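Local coordinates for protein glucose-6-phosphate 1-dehydrogenase (Kluyveromyces lactis, PDB 7E6I) that oxidises D-glucose 6-phosphate with NADP+ to 6-phospho-D-glucono-1,5-lactone, the first step of the oxidative pentose phosphate pathway, at residues N8-I13 with E106-K111; T12-S17 with L98-I103; K43-A48 with K102-F107; P90-E95 with F129-S134; H117-L122 with R420-G425. All blocks are in the same frame, centred on the assembly; numbering follows the deposited sequence.

How the interactions relate
Interactions 1, 2 and 3 show how one helix, 94-110, serves two neighbouring strands of a parallel sheet: its middle and end pack on strand 10-14 and the residues leading into it in interactions 1 and 2, and on strand 43-48 in interaction 3. Interaction 2 is buried and wholly apolar. Interactions 1 and 3 lie partly buried toward the end of the helix, where an amide, lysine methylenes, a water and a phenylalanine ring mix. Interaction 4 joins the turn leading into the same helix to helix 126-139, and changes from apolar packing to two like-charged aspartates at its rim. Interaction 5, also buried and apolar, ties strand 117-122 to a helix of the C-terminal domain.

Interaction 1 (N8-I13 with E106-K111); sequences NTVITI and EFEAEK
The ring of Phe107 meets Asn8 along its edge: the carbonyl carbon of Asn8 lies in the ring plane, and Asn8 O is 3.6 Å from Phe107 CE2. One face of the ring carries CG of Lys111, 4.0 Å above the plane of Phe107 and offset toward the rim, while the opposite face is turned to Lys43 on the neighbouring strand. Lys111, which leaves helical geometry at the end of helix 94-110, also lies against the side-chain amide of Asn8, with OD1 of Asn8 3.6 Å from Lys111 CG. With chi1 at -48°, the amide of Asn8 stands beside its own backbone N and is swung over the lysine methylenes. An alanine here would lack the amide and is likely to leave CB and CG of Lys111 without that cover. Deeper in, Val10 CG1 approaches OE2 of Glu108 at 3.8 Å, the two side chains running nearly perpendicular. A water lies between Asn8 O (2.6 Å) and Glu108 OE2 (3.1 Å), and Arg118 holds the other carboxylate oxygen in a salt bridge. Without a direct hydrogen bond, the chain leading into strand 10-14 meets the helix end through van der Waals packing, the water being a possible polar link.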
# COMPACT_ATOMS: atom_id res chain seq x y z
N ASN A 8 -26.07 5.61 12.36
CA ASN A 8 -25.75 6.74 13.24
C ASN A 8 -24.26 6.79 13.60
O ASN A 8 -23.88 7.33 14.64
CB ASN A 8 -26.62 6.72 14.50
CG ASN A 8 -28.08 6.51 14.18
OD1 ASN A 8 -28.60 7.08 13.23
ND2 ASN A 8 -28.73 5.64 14.95
N THR A 9 -23.42 6.24 12.74
CA THR A 9 -21.99 6.41 12.87
C THR A 9 -21.57 7.81 12.42
O THR A 9 -22.05 8.32 11.40
CB THR A 9 -21.25 5.36 12.06
OG1 THR A 9 -21.97 5.11 10.85
CG2 THR A 9 -21.21 4.09 12.83
N VAL A 10 -20.70 8.43 13.20
CA VAL A 10 -20.15 9.73 12.84
C VAL A 10 -18.72 9.53 12.38
O VAL A 10 -17.88 8.98 13.12
CB VAL A 10 -20.27 10.74 13.99
CG1 VAL A 10 -19.98 10.07 15.31
CG2 VAL A 10 -19.34 11.95 13.76
N ILE A 11 -18.44 9.93 11.15
CA ILE A 11 -17.10 9.90 10.59
C ILE A 11 -16.60 11.33 10.56
O ILE A 11 -17.17 12.17 9.86
CB ILE A 11 -17.11 9.27 9.19
CG1 ILE A 11 -17.55 7.80 9.26
CG2 ILE A 11 -15.76 9.39 8.53
CD1 ILE A 11 -17.94 7.22 7.90
N THR A 12 -15.55 11.62 11.32
CA THR A 12 -14.88 12.91 11.27
C THR A 12 -13.58 12.79 10.49
O THR A 12 -12.72 11.97 10.84
CB THR A 12 -14.60 13.46 12.67
OG1 THR A 12 -15.79 13.39 13.46
CG2 THR A 12 -14.14 14.89 12.58
N ILE A 13 -13.42 13.61 9.45
CA ILE A 13 -12.21 13.64 8.63
C ILE A 13 -11.41 14.87 9.03
O ILE A 13 -11.74 15.99 8.63
CB ILE A 13 -12.53 13.65 7.13
CG1 ILE A 13 -13.30 12.40 6.71
CG2 ILE A 13 -11.25 13.74 6.31
CD1 ILE A 13 -14.79 12.55 6.85
N GLU A 106 -24.96 15.96 20.19
CA GLU A 106 -26.26 16.41 19.73
C GLU A 106 -26.87 15.42 18.74
O GLU A 106 -28.03 15.03 18.87
CB GLU A 106 -26.14 17.79 19.08
CG GLU A 106 -26.32 18.95 20.03
CD GLU A 106 -26.87 20.20 19.34
OE1 GLU A 106 -26.12 20.85 18.56
OE2 GLU A 106 -28.04 20.54 19.59
N PHE A 107 -26.08 15.01 17.74
CA PHE A 107 -26.55 14.06 16.75
C PHE A 107 -26.81 12.69 17.38
O PHE A 107 -27.80 12.03 17.05
CB PHE A 107 -25.53 13.95 15.61
CG PHE A 107 -25.77 12.80 14.67
CD1 PHE A 107 -26.65 12.93 13.60
CD2 PHE A 107 -25.11 11.59 14.85
CE1 PHE A 107 -26.87 11.87 12.73
CE2 PHE A 107 -25.33 10.53 13.98
CZ PHE A 107 -26.21 10.67 12.92
N GLU A 108 -25.94 12.26 18.29
CA GLU A 108 -26.10 10.95 18.93
C GLU A 108 -27.25 10.92 19.93
O GLU A 108 -27.53 9.86 20.50
CB GLU A 108 -24.80 10.54 19.62
CG GLU A 108 -23.63 10.36 18.66
CD GLU A 108 -22.36 9.82 19.33
OE1 GLU A 108 -22.20 10.03 20.55
OE2 GLU A 108 -21.52 9.21 18.63
N ALA A 109 -27.91 12.05 20.17
CA ALA A 109 -29.11 12.11 20.99
C ALA A 109 -30.37 12.25 20.16
O ALA A 109 -31.37 11.60 20.44
CB ALA A 109 -29.01 13.27 21.98
N GLU A 110 -30.33 13.10 19.12
CA GLU A 110 -31.41 13.17 18.15
C GLU A 110 -31.70 11.82 17.51
O GLU A 110 -32.83 11.58 17.05
CB GLU A 110 -31.07 14.21 17.08
CG GLU A 110 -32.23 14.61 16.17
CD GLU A 110 -31.83 14.64 14.70
OE1 GLU A 110 -30.76 15.21 14.37
OE2 GLU A 110 -32.60 14.09 13.87
N LYS A 111 -30.71 10.93 17.44
CA LYS A 111 -30.91 9.51 17.21
C LYS A 111 -30.61 8.78 18.51
O LYS A 111 -29.61 9.08 19.16
CB LYS A 111 -30.00 8.98 16.09
CG LYS A 111 -29.69 9.99 15.01
CD LYS A 111 -30.87 10.12 14.06
CE LYS A 111 -30.51 10.92 12.83
NZ LYS A 111 -30.95 10.22 11.60
O HOH W 1 -22.70 6.99 16.90

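Interaction 2 (T12-S17 with L98-I103); sequences TIFGAS and LELKKI
Leu100 reaches from helix 94-110 to Thr12 and Phe14 on the first strand of the chain, and a single methyl, CD2, does all the near touching. It lies 4.0 Å from CG2 of Thr12 and 3.8 Å from CZ of Phe14. Thr12 and Leu100 extend to meet end on, methyl against methyl. The threonine can offer its methyl because CG2 is anti to the backbone N (OG1 at chi1 -50°), which turns the hydroxyl to the other side, beside that N. Phe14 comes from the strand side against the leucine from the helix side, and the leucine methyl meets the far end of the ring obliquely.

Strand 10-14 is the opening strand of the Rossmann-type domain, flanked in the parallel sheet by strands 43-48 and 117-122. Beyond Phe14 the chain enters the glycine-bearing turn, in which Gly15, Ala16 and Ser17 belong to the NADP+ site, assigned by similarity. The positive phi of Gly15, 75°, suits glycine at the bend. Leu100 thus packs on the strand just ahead of that turn, while the turn itself makes no contact with 98-103.

Other residues complete the apolar environment. Phe14 is also met by Tyr47, their ring planes about 35° apart, and by Val132 and Leu136 of helix 126-139. Leu100, whose CG is anti to its own backbone N, extends well away from the helix backbone and additionally touches Ile45 and Leu140.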
# COMPACT_ATOMS: atom_id res chain seq x y z
N THR A 12 -15.55 11.62 11.32
CA THR A 12 -14.88 12.91 11.27
C THR A 12 -13.58 12.79 10.49
O THR A 12 -12.72 11.97 10.84
CB THR A 12 -14.60 13.46 12.67
OG1 THR A 12 -15.79 13.39 13.46
CG2 THR A 12 -14.14 14.89 12.58
N ILE A 13 -13.42 13.61 9.45
CA ILE A 13 -12.21 13.64 8.63
C ILE A 13 -11.41 14.87 9.03
O ILE A 13 -11.74 15.99 8.63
CB ILE A 13 -12.53 13.65 7.13
CG1 ILE A 13 -13.30 12.40 6.71
CG2 ILE A 13 -11.25 13.74 6.31
CD1 ILE A 13 -14.79 12.55 6.85
N PHE A 14 -10.36 14.66 9.80
CA PHE A 14 -9.46 15.75 10.15
C PHE A 14 -8.54 16.07 8.97
O PHE A 14 -8.16 15.19 8.19
CB PHE A 14 -8.64 15.39 11.38
CG PHE A 14 -9.39 15.57 12.67
CD1 PHE A 14 -10.25 14.58 13.14
CD2 PHE A 14 -9.22 16.71 13.43
CE1 PHE A 14 -10.93 14.74 14.33
CE2 PHE A 14 -9.90 16.88 14.62
CZ PHE A 14 -10.76 15.90 15.07
N GLY A 15 -8.18 17.35 8.85
CA GLY A 15 -7.47 17.80 7.68
C GLY A 15 -8.36 17.91 6.47
O GLY A 15 -7.88 17.76 5.34
N ALA A 16 -9.65 18.18 6.67
CA ALA A 16 -10.63 18.00 5.61
C ALA A 16 -10.39 18.88 4.39
O ALA A 16 -10.88 18.56 3.30
CB ALA A 16 -12.03 18.25 6.15
N SER A 17 -9.67 19.98 4.54
CA SER A 17 -9.44 20.91 3.45
C SER A 17 -8.26 20.52 2.57
O SER A 17 -8.06 21.14 1.51
CB SER A 17 -9.22 22.31 4.01
OG SER A 17 -8.15 22.29 4.95
N LEU A 98 -13.98 20.28 21.97
CA LEU A 98 -15.18 20.39 22.78
C LEU A 98 -16.37 20.85 21.94
O LEU A 98 -17.48 20.34 22.11
CB LEU A 98 -14.94 21.35 23.94
CG LEU A 98 -13.85 20.83 24.88
CD1 LEU A 98 -13.35 21.92 25.80
CD2 LEU A 98 -14.36 19.63 25.66
N GLU A 99 -16.14 21.78 21.01
CA GLU A 99 -17.21 22.13 20.08
C GLU A 99 -17.62 20.92 19.23
O GLU A 99 -18.81 20.68 19.03
CB GLU A 99 -16.77 23.30 19.19
CG GLU A 99 -16.69 24.65 19.91
CD GLU A 99 -15.84 25.68 19.17
OE1 GLU A 99 -15.28 25.35 18.09
OE2 GLU A 99 -15.73 26.84 19.66
N LEU A 100 -16.64 20.15 18.75
CA LEU A 100 -16.96 18.93 18.01
C LEU A 100 -17.67 17.91 18.89
O LEU A 100 -18.66 17.30 18.46
CB LEU A 100 -15.68 18.33 17.41
CG LEU A 100 -15.75 17.10 16.49
CD1 LEU A 100 -16.44 17.39 15.16
CD2 LEU A 100 -14.36 16.56 16.25
N LYS A 101 -17.20 17.73 20.13
CA LYS A 101 -17.88 16.85 21.07
C LYS A 101 -19.35 17.21 21.22
O LYS A 101 -20.18 16.33 21.47
CB LYS A 101 -17.16 16.89 22.42
CG LYS A 101 -17.84 16.15 23.59
CD LYS A 101 -16.83 16.02 24.74
CE LYS A 101 -17.46 16.01 26.11
NZ LYS A 101 -18.70 15.18 26.20
N LYS A 102 -19.70 18.49 21.04
CA LYS A 102 -21.08 18.92 21.19
C LYS A 102 -21.90 18.61 19.94
O LYS A 102 -23.02 18.08 20.04
CB LYS A 102 -21.15 20.41 21.51
N ILE A 103 -21.38 18.95 18.76
CA ILE A 103 -22.05 18.57 17.52
C ILE A 103 -22.36 17.08 17.52
O ILE A 103 -23.46 16.66 17.14
CB ILE A 103 -21.19 18.96 16.30
CG1 ILE A 103 -20.57 20.34 16.50
CG2 ILE A 103 -22.01 18.89 15.01
CD1 ILE A 103 -19.92 20.90 15.26

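Interaction 3 (K43-A48 with K102-F107); sequences KIIGYA and KIIEEF
Lys43 spreads its aliphatic chain over one face of Phe107 where strand 43-48 and helix 94-110 lie against each other, a strand and a covering helix of the Rossmann-type sheet. The local segments run almost antiparallel, at 172° with their axes 10.9 Å apart, as befits a helix returning from one parallel strand to another.

The first kind of interaction is CH-pi. CB of Lys43 sits 3.9 Å from the centroid of the Phe107 ring, only 9° off the ring normal, and thus over its centre. Further along, CD of Lys43 closes to 3.4 Å from CD1 of Phe107, still over the same face. The lysine and the phenylalanine side chain run antiparallel alongside each other; the lysine can follow the ring because it runs extended through chi3 before bending at chi4. An alanine in place of Phe107 would remove the ring and is likely to strip the lysine methylenes of their flat support, leaving them freer to turn.

At the end of the lysine chain, CE of Lys43 makes a loose van der Waals approach to Ile103 CG2, at 4.4 Å. The remaining kind is apolar packing. Further along the strand, Ile45 and Ile104 meet at an oblique angle, and both also touch Val10 of the adjoining strand. The closest approach between these two isoleucines joins Ile45 CD1 to Ile104 CG1, 3.9 Å apart.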
# COMPACT_ATOMS: atom_id res chain seq x y z
N LYS A 43 -23.18 10.44 9.87
CA LYS A 43 -22.84 11.86 9.93
C LYS A 43 -21.37 12.05 9.54
O LYS A 43 -20.47 11.59 10.24
CB LYS A 43 -23.11 12.44 11.31
CG LYS A 43 -23.05 13.97 11.32
CD LYS A 43 -23.91 14.60 12.41
CE LYS A 43 -23.96 16.11 12.27
NZ LYS A 43 -23.23 16.56 11.05
N ILE A 44 -21.14 12.75 8.43
CA ILE A 44 -19.79 13.00 7.93
C ILE A 44 -19.41 14.44 8.26
O ILE A 44 -20.06 15.38 7.78
CB ILE A 44 -19.69 12.73 6.43
CG1 ILE A 44 -20.26 11.34 6.12
CG2 ILE A 44 -18.27 12.78 5.98
CD1 ILE A 44 -20.09 10.93 4.69
N ILE A 45 -18.34 14.60 9.04
CA ILE A 45 -17.89 15.91 9.53
C ILE A 45 -16.44 16.13 9.09
O ILE A 45 -15.55 15.34 9.44
CB ILE A 45 -17.98 16.01 11.06
CG1 ILE A 45 -19.39 15.75 11.56
CG2 ILE A 45 -17.48 17.35 11.51
CD1 ILE A 45 -19.46 15.66 13.07
N GLY A 46 -16.20 17.22 8.38
CA GLY A 46 -14.87 17.62 8.01
C GLY A 46 -14.36 18.71 8.94
O GLY A 46 -15.00 19.75 9.09
N TYR A 47 -13.20 18.47 9.54
CA TYR A 47 -12.58 19.38 10.50
C TYR A 47 -11.23 19.84 9.97
O TYR A 47 -10.44 19.02 9.49
CB TYR A 47 -12.42 18.67 11.87
CG TYR A 47 -11.89 19.49 13.03
CD1 TYR A 47 -10.57 19.94 13.05
CD2 TYR A 47 -12.68 19.77 14.14
CE1 TYR A 47 -10.08 20.67 14.13
CE2 TYR A 47 -12.20 20.49 15.21
CZ TYR A 47 -10.90 20.94 15.21
OH TYR A 47 -10.42 21.66 16.28
N ALA A 48 -10.98 21.15 10.05
CA ALA A 48 -9.69 21.75 9.70
C ALA A 48 -9.64 23.17 10.28
O ALA A 48 -10.63 23.68 10.81
CB ALA A 48 -9.45 21.76 8.19
N LYS A 102 -19.70 18.49 21.04
CA LYS A 102 -21.08 18.92 21.19
C LYS A 102 -21.90 18.61 19.94
O LYS A 102 -23.02 18.08 20.04
CB LYS A 102 -21.15 20.41 21.51
N ILE A 103 -21.38 18.95 18.76
CA ILE A 103 -22.05 18.57 17.52
C ILE A 103 -22.36 17.08 17.52
O ILE A 103 -23.46 16.66 17.14
CB ILE A 103 -21.19 18.96 16.30
CG1 ILE A 103 -20.57 20.34 16.50
CG2 ILE A 103 -22.01 18.89 15.01
CD1 ILE A 103 -19.92 20.90 15.26
N ILE A 104 -21.41 16.26 17.97
CA ILE A 104 -21.56 14.81 17.85
C ILE A 104 -22.58 14.30 18.86
O ILE A 104 -23.47 13.51 18.53
CB ILE A 104 -20.20 14.10 17.99
CG1 ILE A 104 -19.35 14.32 16.74
CG2 ILE A 104 -20.38 12.61 18.25
CD1 ILE A 104 -17.95 13.77 16.85
N GLU A 105 -22.46 14.73 20.12
CA GLU A 105 -23.41 14.30 21.14
C GLU A 105 -24.83 14.79 20.83
O GLU A 105 -25.80 14.11 21.17
CB GLU A 105 -22.94 14.78 22.51
CG GLU A 105 -21.71 14.03 23.00
CD GLU A 105 -21.21 14.52 24.36
OE1 GLU A 105 -20.48 13.76 25.03
OE2 GLU A 105 -21.53 15.67 24.75
N GLU A 106 -24.96 15.96 20.19
CA GLU A 106 -26.26 16.41 19.73
C GLU A 106 -26.87 15.42 18.74
O GLU A 106 -28.03 15.03 18.87
CB GLU A 106 -26.14 17.79 19.08
CG GLU A 106 -26.32 18.95 20.03
CD GLU A 106 -26.87 20.20 19.34
OE1 GLU A 106 -26.12 20.85 18.56
OE2 GLU A 106 -28.04 20.54 19.59
N PHE A 107 -26.08 15.01 17.74
CA PHE A 107 -26.55 14.06 16.75
C PHE A 107 -26.81 12.69 17.38
O PHE A 107 -27.80 12.03 17.05
CB PHE A 107 -25.53 13.95 15.61
CG PHE A 107 -25.77 12.80 14.67
CD1 PHE A 107 -26.65 12.93 13.60
CD2 PHE A 107 -25.11 11.59 14.85
CE1 PHE A 107 -26.87 11.87 12.73
CE2 PHE A 107 -25.33 10.53 13.98
CZ PHE A 107 -26.21 10.67 12.92

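Interaction 4 (P90-E95 with F129-S134); sequences PYDSDE and FIDVCS
Tyr91 and Val132 run alongside each other in the same direction, and one methyl of the valine packs at the base of the tyrosine, near CB and the adjoining ring atoms. CG2 of Val132 is 3.8 Å from CB of Tyr91 and 3.9 Å from its CD1, and meets the ring obliquely. CG1 of Val132 is anti to the backbone N (chi1 180°), which turns CG2 to the tyrosine. Both side chains also touch Phe14 of strand 10-14, placing the contact where the turn before helix 94-110 meets helix 126-139 in the Rossmann-type domain. The other end of Tyr91 lies close to Gly15 and Arg49, residues of the NADP+ site assigned by similarity.

Toward the solvent the chemistry changes. Asp92 and Asp131 bring like charges near each other, OD1 of Asp92 being 4.4 Å from OD2 of Asp131. Just beyond, Asp94 ties the turn to the same helix through a salt bridge to Lys135 and a hydrogen bond to Asn139. Between the two segments themselves no hydrogen bond forms; the attraction is the packing of Tyr91 on Val132, and the neighbouring carboxylates would probably weaken it slightly unless solvent or counter-ions screen them.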
# COMPACT_ATOMS: atom_id res chain seq x y z
N PRO A 90 -8.68 24.78 15.63
CA PRO A 90 -7.27 24.38 15.64
C PRO A 90 -7.12 22.93 16.04
O PRO A 90 -7.97 22.36 16.74
CB PRO A 90 -6.64 25.32 16.67
CG PRO A 90 -7.76 25.63 17.62
CD PRO A 90 -9.05 25.55 16.84
N TYR A 91 -6.04 22.31 15.57
CA TYR A 91 -5.69 20.98 16.07
C TYR A 91 -4.99 21.06 17.42
O TYR A 91 -4.95 20.06 18.15
CB TYR A 91 -4.78 20.24 15.08
CG TYR A 91 -5.29 20.22 13.65
CD1 TYR A 91 -6.49 19.60 13.32
CD2 TYR A 91 -4.55 20.79 12.62
CE1 TYR A 91 -6.96 19.58 12.01
CE2 TYR A 91 -5.00 20.77 11.32
CZ TYR A 91 -6.21 20.17 11.01
OH TYR A 91 -6.66 20.16 9.71
N ASP A 92 -4.50 22.25 17.78
CA ASP A 92 -3.60 22.53 18.88
C ASP A 92 -4.30 22.76 20.21
O ASP A 92 -3.62 22.85 21.24
CB ASP A 92 -2.79 23.78 18.53
CG ASP A 92 -1.35 23.68 18.93
OD1 ASP A 92 -0.49 23.52 18.04
OD2 ASP A 92 -1.07 23.77 20.15
N SER A 93 -5.62 22.89 20.23
CA SER A 93 -6.31 23.46 21.38
C SER A 93 -7.67 22.81 21.56
O SER A 93 -8.34 22.45 20.59
CB SER A 93 -6.46 24.98 21.24
OG SER A 93 -6.51 25.61 22.51
N ASP A 94 -8.10 22.74 22.83
CA ASP A 94 -9.25 21.93 23.21
C ASP A 94 -10.59 22.51 22.77
O ASP A 94 -11.59 21.79 22.79
CB ASP A 94 -9.28 21.72 24.72
CG ASP A 94 -7.94 21.28 25.29
OD1 ASP A 94 -7.27 20.40 24.71
OD2 ASP A 94 -7.56 21.82 26.35
N GLU A 95 -10.65 23.80 22.41
CA GLU A 95 -11.96 24.40 22.14
C GLU A 95 -12.60 23.79 20.90
O GLU A 95 -13.82 23.61 20.86
CB GLU A 95 -11.86 25.92 21.99
CG GLU A 95 -10.89 26.41 20.93
CD GLU A 95 -9.52 26.67 21.51
OE1 GLU A 95 -8.62 27.14 20.76
OE2 GLU A 95 -9.34 26.42 22.73
N PHE A 129 -0.69 14.22 13.73
CA PHE A 129 -1.32 13.06 14.38
C PHE A 129 -1.32 13.19 15.88
O PHE A 129 -2.35 13.05 16.53
CB PHE A 129 -0.60 11.72 14.16
CG PHE A 129 -0.61 11.20 12.81
CD1 PHE A 129 -1.37 11.79 11.83
CD2 PHE A 129 0.19 10.12 12.51
CE1 PHE A 129 -1.32 11.30 10.56
CE2 PHE A 129 0.25 9.64 11.24
CZ PHE A 129 -0.51 10.22 10.25
N ILE A 130 -0.10 13.29 16.43
CA ILE A 130 0.07 13.13 17.87
C ILE A 130 -0.68 14.22 18.61
O ILE A 130 -1.29 13.97 19.66
CB ILE A 130 1.57 13.10 18.23
CG1 ILE A 130 2.15 11.73 17.94
CG2 ILE A 130 1.76 13.33 19.70
CD1 ILE A 130 1.40 10.60 18.61
N ASP A 131 -0.68 15.44 18.08
CA ASP A 131 -1.49 16.47 18.69
C ASP A 131 -2.96 16.09 18.64
O ASP A 131 -3.63 16.07 19.68
CB ASP A 131 -1.23 17.83 18.02
CG ASP A 131 0.19 18.32 18.25
OD1 ASP A 131 0.90 17.70 19.07
OD2 ASP A 131 0.61 19.33 17.62
N VAL A 132 -3.47 15.75 17.46
CA VAL A 132 -4.89 15.43 17.33
C VAL A 132 -5.25 14.21 18.17
O VAL A 132 -6.30 14.16 18.81
CB VAL A 132 -5.28 15.23 15.86
CG1 VAL A 132 -6.77 14.89 15.76
CG2 VAL A 132 -4.93 16.48 15.06
N CYS A 133 -4.38 13.20 18.17
CA CYS A 133 -4.67 12.00 18.96
C CYS A 133 -4.75 12.33 20.44
O CYS A 133 -5.69 11.91 21.13
CB CYS A 133 -3.61 10.93 18.69
SG CYS A 133 -3.90 10.07 17.10
N SER A 134 -3.78 13.11 20.95
CA SER A 134 -3.88 13.63 22.31
C SER A 134 -5.23 14.30 22.54
O SER A 134 -5.96 13.96 23.48
CB SER A 134 -2.76 14.64 22.59
OG SER A 134 -1.50 14.01 22.49

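Interaction 5 (H117-L122 with R420-G425); sequences HRLFYL and RDALLG
Leu119 inserts both methyls between the sheet and helix 414-423, each touching a different residue. CD2 of Leu119 is 3.7 Å from CD2 of Leu423, while CD1 approaches CB of Ala422 at the longer distance of 4.3 Å. In Leu119, chi1 of -177° directs CG toward the helix, and chi2 near 65° sets the two methyls apart. Leu423 takes the other common leucine shape, with CG beside its backbone N at chi1 -68°; its bond from CA to CB does not itself aim at the strand, but the extended chi2 brings CD2 to Leu119. The two leucine side chains meet roughly at ninety degrees to one another.

Just beyond, Gly425 ends the helix in a Schellman motif, its positive phi suiting glycine, and Gly425 N bonds to Ala422 O at 2.8 Å. The strand belongs to the NAD-binding domain and the helix to the C-terminal domain, which makes this a small interdomain seam; Leu119 also touches Ile11 and Ile150 of the strands beside it, and Arg148 gives Leu423 O a weak hydrogen bond. Between the two segments themselves methyl groups alone meet, so their join depends on shape and exclusion of water and does little to fix direction.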
# COMPACT_ATOMS: atom_id res chain seq x y z
N HIS A 117 -20.67 5.19 17.95
CA HIS A 117 -19.75 4.56 17.00
C HIS A 117 -19.09 5.68 16.20
O HIS A 117 -19.74 6.32 15.37
CB HIS A 117 -20.48 3.61 16.05
CG HIS A 117 -21.02 2.38 16.71
ND1 HIS A 117 -21.95 1.56 16.09
CD2 HIS A 117 -20.77 1.82 17.91
CE1 HIS A 117 -22.24 0.55 16.89
NE2 HIS A 117 -21.54 0.69 18.01
N ARG A 118 -17.80 5.91 16.44
CA ARG A 118 -17.10 7.06 15.88
C ARG A 118 -15.83 6.64 15.15
O ARG A 118 -14.97 5.97 15.73
CB ARG A 118 -16.77 8.08 16.98
CG ARG A 118 -17.98 8.50 17.79
CD ARG A 118 -17.62 9.44 18.91
NE ARG A 118 -18.80 9.82 19.68
CZ ARG A 118 -18.77 10.14 20.97
NH1 ARG A 118 -17.62 10.12 21.63
NH2 ARG A 118 -19.88 10.48 21.59
N LEU A 119 -15.71 7.06 13.89
CA LEU A 119 -14.50 6.87 13.10
C LEU A 119 -13.85 8.23 12.90
O LEU A 119 -14.50 9.19 12.48
CB LEU A 119 -14.82 6.20 11.75
CG LEU A 119 -13.65 5.86 10.81
CD1 LEU A 119 -12.76 4.80 11.44
CD2 LEU A 119 -14.12 5.40 9.42
N PHE A 120 -12.56 8.32 13.23
CA PHE A 120 -11.76 9.52 12.99
C PHE A 120 -10.73 9.20 11.91
O PHE A 120 -9.80 8.42 12.14
CB PHE A 120 -11.07 9.97 14.27
CG PHE A 120 -12.02 10.35 15.36
CD1 PHE A 120 -12.65 11.59 15.36
CD2 PHE A 120 -12.32 9.45 16.38
CE1 PHE A 120 -13.54 11.94 16.36
CE2 PHE A 120 -13.21 9.80 17.38
CZ PHE A 120 -13.82 11.04 17.37
N TYR A 121 -10.90 9.80 10.73
CA TYR A 121 -9.93 9.68 9.66
C TYR A 121 -8.96 10.86 9.73
O TYR A 121 -9.38 12.01 9.56
CB TYR A 121 -10.61 9.62 8.29
CG TYR A 121 -9.72 9.09 7.19
CD1 TYR A 121 -8.54 9.77 6.83
CD2 TYR A 121 -10.02 7.91 6.53
CE1 TYR A 121 -7.71 9.28 5.85
CE2 TYR A 121 -9.19 7.41 5.54
CZ TYR A 121 -8.04 8.09 5.19
OH TYR A 121 -7.22 7.59 4.20
N LEU A 122 -7.68 10.58 9.93
CA LEU A 122 -6.69 11.64 10.18
C LEU A 122 -5.87 11.90 8.91
O LEU A 122 -4.74 11.44 8.75
CB LEU A 122 -5.79 11.26 11.35
CG LEU A 122 -6.22 11.60 12.78
CD1 LEU A 122 -7.66 11.21 13.04
CD2 LEU A 122 -5.30 10.93 13.76
N ARG A 420 -14.24 0.87 4.35
CA ARG A 420 -15.18 -0.21 4.63
C ARG A 420 -14.65 -1.15 5.71
O ARG A 420 -15.33 -1.41 6.71
CB ARG A 420 -15.48 -0.99 3.36
CG ARG A 420 -16.47 -2.11 3.58
CD ARG A 420 -17.85 -1.52 3.69
NE ARG A 420 -18.82 -2.35 4.42
CZ ARG A 420 -19.23 -3.56 4.04
NH1 ARG A 420 -18.75 -4.14 2.95
NH2 ARG A 420 -20.13 -4.19 4.79
N ASP A 421 -13.42 -1.66 5.52
CA ASP A 421 -12.86 -2.62 6.47
C ASP A 421 -12.76 -2.03 7.86
O ASP A 421 -13.00 -2.72 8.87
CB ASP A 421 -11.49 -3.09 6.00
CG ASP A 421 -11.55 -4.05 4.84
OD1 ASP A 421 -12.68 -4.35 4.37
OD2 ASP A 421 -10.47 -4.50 4.38
N ALA A 422 -12.39 -0.75 7.95
CA ALA A 422 -12.34 -0.06 9.23
C ALA A 422 -13.73 0.02 9.86
O ALA A 422 -13.90 -0.26 11.06
CB ALA A 422 -11.74 1.33 9.05
N LEU A 423 -14.74 0.39 9.07
CA LEU A 423 -16.10 0.45 9.59
C LEU A 423 -16.50 -0.91 10.17
O LEU A 423 -17.13 -0.98 11.23
CB LEU A 423 -17.08 0.90 8.51
CG LEU A 423 -16.92 2.36 8.04
CD1 LEU A 423 -17.82 2.69 6.86
CD2 LEU A 423 -17.21 3.30 9.17
N LEU A 424 -16.09 -1.99 9.51
CA LEU A 424 -16.37 -3.34 10.00
C LEU A 424 -15.42 -3.80 11.10
O LEU A 424 -15.61 -4.89 11.64
CB LEU A 424 -16.35 -4.34 8.85
CG LEU A 424 -17.22 -4.02 7.63
CD1 LEU A 424 -16.78 -4.84 6.43
CD2 LEU A 424 -18.68 -4.25 7.92
N GLY A 425 -14.41 -3.00 11.46
CA GLY A 425 -13.51 -3.40 12.53
C GLY A 425 -12.47 -4.46 12.19
O GLY A 425 -11.88 -5.05 13.10